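Local coordinates for putative transcriptional regulator TRANSCRIPTION REGULATOR protein (Rhizobium meliloti, PDB 5NLA) that activates transcription as an AraC-like regulator that binds c-di-GMP to control extracellular polysaccharide production, probably by sequence-specific DNA binding, at residues M173-L178 with R254-I259. Residues are numbered along the deposited sequence; the frame is centred on the assembly and turned at random.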
loop_
_atom_site.group_PDB
_atom_site.type_symbol
_atom_site.label_atom_id
_atom_site.label_comp_id
_atom_site.label_asym_id
_atom_site.label_seq_id
_atom_site.Cartn_x
_atom_site.Cartn_y
_atom_site.Cartn_z
ATOM N N MET A 173 -4.310 -0.166 2.395
ATOM C CA MET A 173 -5.267 0.575 3.220
ATOM C C MET A 173 -4.990 2.078 3.028
ATOM O O MET A 173 -3.840 2.511 3.191
ATOM C CB MET A 173 -5.104 0.175 4.698
ATOM C CG MET A 173 -5.637 -1.225 5.048
ATOM S SD MET A 173 -4.996 -1.988 6.558
ATOM C CE MET A 173 -3.300 -2.117 6.050
ATOM N N PRO A 174 -6.022 2.879 2.668
ATOM C CA PRO A 174 -5.786 4.314 2.451
ATOM C C PRO A 174 -5.349 5.029 3.727
ATOM O O PRO A 174 -5.813 4.664 4.805
ATOM C CB PRO A 174 -7.146 4.843 1.996
ATOM C CG PRO A 174 -7.976 3.655 1.684
ATOM C CD PRO A 174 -7.442 2.527 2.488
ATOM N N TYR A 175 -4.486 6.042 3.591
ATOM C CA TYR A 175 -3.840 6.700 4.742
ATOM C C TYR A 175 -4.739 6.841 5.960
ATOM O O TYR A 175 -4.341 6.533 7.080
ATOM C CB TYR A 175 -3.332 8.112 4.395
ATOM C CG TYR A 175 -2.478 8.674 5.512
ATOM C CD1 TYR A 175 -1.195 8.191 5.713
ATOM C CD2 TYR A 175 -2.962 9.633 6.390
ATOM C CE1 TYR A 175 -0.403 8.653 6.741
ATOM C CE2 TYR A 175 -2.169 10.101 7.429
ATOM C CZ TYR A 175 -0.883 9.597 7.596
ATOM O OH TYR A 175 -0.048 10.021 8.604
ATOM N N GLU A 176 -5.948 7.318 5.714
ATOM C CA GLU A 176 -6.858 7.706 6.768
ATOM C C GLU A 176 -7.376 6.541 7.606
ATOM O O GLU A 176 -7.660 6.720 8.790
ATOM C CB GLU A 176 -8.017 8.475 6.158
ATOM C CG GLU A 176 -8.944 9.108 7.172
ATOM C CD GLU A 176 -8.285 10.128 8.100
ATOM O OE1 GLU A 176 -7.318 10.811 7.677
ATOM O OE2 GLU A 176 -8.755 10.251 9.257
ATOM N N LEU A 177 -7.478 5.359 7.006
ATOM C CA LEU A 177 -7.910 4.155 7.728
ATOM C C LEU A 177 -7.150 3.962 9.043
ATOM O O LEU A 177 -7.749 3.657 10.078
ATOM C CB LEU A 177 -7.750 2.901 6.850
ATOM C CG LEU A 177 -8.927 1.925 6.828
ATOM C CD1 LEU A 177 -9.241 1.408 8.222
ATOM C CD2 LEU A 177 -10.166 2.568 6.204
ATOM N N LEU A 178 -5.838 4.170 8.987
ATOM C CA LEU A 178 -4.946 3.945 10.118
ATOM C C LEU A 178 -4.263 5.218 10.641
ATOM O O LEU A 178 -3.394 5.131 11.508
ATOM C CB LEU A 178 -3.878 2.913 9.725
ATOM C CG LEU A 178 -4.354 1.541 9.226
ATOM C CD1 LEU A 178 -3.268 0.785 8.464
ATOM C CD2 LEU A 178 -4.848 0.708 10.396
ATOM N N ARG A 254 3.079 12.990 3.527
ATOM C CA ARG A 254 3.226 14.210 4.330
ATOM C C ARG A 254 2.002 15.118 4.261
ATOM O O ARG A 254 1.619 15.695 5.274
ATOM C CB ARG A 254 4.511 14.969 3.974
ATOM C CG ARG A 254 5.738 14.346 4.625
ATOM C CD ARG A 254 7.009 15.124 4.369
ATOM N NE ARG A 254 7.336 15.102 2.942
ATOM C CZ ARG A 254 7.575 16.168 2.169
ATOM N NH1 ARG A 254 7.571 17.414 2.659
ATOM N NH2 ARG A 254 7.845 15.979 0.878
ATOM N N ALA A 255 1.388 15.209 3.081
ATOM C CA ALA A 255 0.151 15.970 2.875
ATOM C C ALA A 255 -1.051 15.350 3.590
ATOM O O ALA A 255 -1.789 16.047 4.293
ATOM C CB ALA A 255 -0.152 16.089 1.394
ATOM N N HIS A 256 -1.251 14.044 3.402
ATOM C CA HIS A 256 -2.345 13.340 4.081
ATOM C C HIS A 256 -2.242 13.409 5.614
ATOM O O HIS A 256 -3.277 13.475 6.303
ATOM C CB HIS A 256 -2.450 11.877 3.622
ATOM C CG HIS A 256 -3.186 11.691 2.330
ATOM N ND1 HIS A 256 -3.060 10.553 1.569
ATOM C CD2 HIS A 256 -4.050 12.491 1.664
ATOM C CE1 HIS A 256 -3.820 10.649 0.497
ATOM N NE2 HIS A 256 -4.433 11.816 0.530
ATOM N N ARG A 257 -1.008 13.408 6.127
ATOM C CA ARG A 257 -0.756 13.536 7.561
ATOM C C ARG A 257 -1.033 14.949 8.042
ATOM O O ARG A 257 -1.738 15.143 9.038
ATOM C CB ARG A 257 0.689 13.173 7.911
ATOM C CG ARG A 257 0.947 13.113 9.415
ATOM C CD ARG A 257 2.369 12.710 9.745
ATOM N NE ARG A 257 3.353 13.609 9.149
ATOM C CZ ARG A 257 4.667 13.391 9.132
ATOM N NH1 ARG A 257 5.182 12.297 9.694
ATOM N NH2 ARG A 257 5.481 14.269 8.545
ATOM N N TYR A 258 -0.458 15.931 7.349
ATOM C CA TYR A 258 -0.683 17.331 7.687
ATOM C C TYR A 258 -2.180 17.580 7.811
ATOM O O TYR A 258 -2.645 18.032 8.842
ATOM C CB TYR A 258 -0.064 18.265 6.650
ATOM C CG TYR A 258 -0.182 19.703 7.060
ATOM C CD1 TYR A 258 0.757 20.280 7.910
ATOM C CD2 TYR A 258 -1.257 20.482 6.635
ATOM C CE1 TYR A 258 0.635 21.597 8.313
ATOM C CE2 TYR A 258 -1.393 21.798 7.035
ATOM C CZ TYR A 258 -0.449 22.364 7.873
ATOM O OH TYR A 258 -0.609 23.690 8.262
ATOM N N ILE A 259 -2.923 17.236 6.765
ATOM C CA ILE A 259 -4.380 17.355 6.760
ATOM C C ILE A 259 -5.023 16.658 7.947
ATOM O O ILE A 259 -5.889 17.240 8.589
ATOM C CB ILE A 259 -4.999 16.849 5.431
ATOM C CG1 ILE A 259 -4.762 17.889 4.331
ATOM C CG2 ILE A 259 -6.501 16.566 5.559
ATOM C CD1 ILE A 259 -5.015 17.375 2.929
#
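Tyr-175 carries the contact from the side of segment 173-178, laying its ring against His-256 and Arg-257, two consecutive residues of helix 251-261. The touch is van der Waals packing, with no hydrogen bond between the segments. At the root of the ring, Tyr-175 CD2 lies 3.6 Å from His-256 CB, and CB of the tyrosine sits 3.7 Å from His-256 ND1, the two side chains running antiparallel alongside one another. Farther out, Tyr-175 CE2 comes within 3.7 Å of Arg-257 CA, so the ring also meets the helix backbone. The phenol end crosses the arginine near its base: Tyr-175 OH is 3.3 Å from Arg-257 CB. The CB of Tyr-175 already points at the helix, and with CG anti to the backbone N (chi1 -171°) the ring carries on in that direction as far as Arg-257. The guanidinium turns away and takes no part in the ring contact.

Residues 175-178 make a short helical turn after strand 166-173 of the seven-stranded antiparallel sheet, so the contact joins this turn to helix 251-261 in the carboxy-terminal helical part, which also holds the AraC-family helix-turn-helix region. Were Tyr-175 cut back to an alanine, the space over His-256 CB would probably be left unfilled and the stem of Arg-257 would lose its aromatic neighbour.

The polar ends look to other partners. His-256 ND1 hydrogen-bonds Asp-122, whereas Arg-257 forms a salt bridge with Glu-186. Next to the tyrosine, Glu-176 reaches the carboxy-terminal part twice, with OE1 hydrogen-bonded to His-260 and OE2 in a salt bridge with Arg-301.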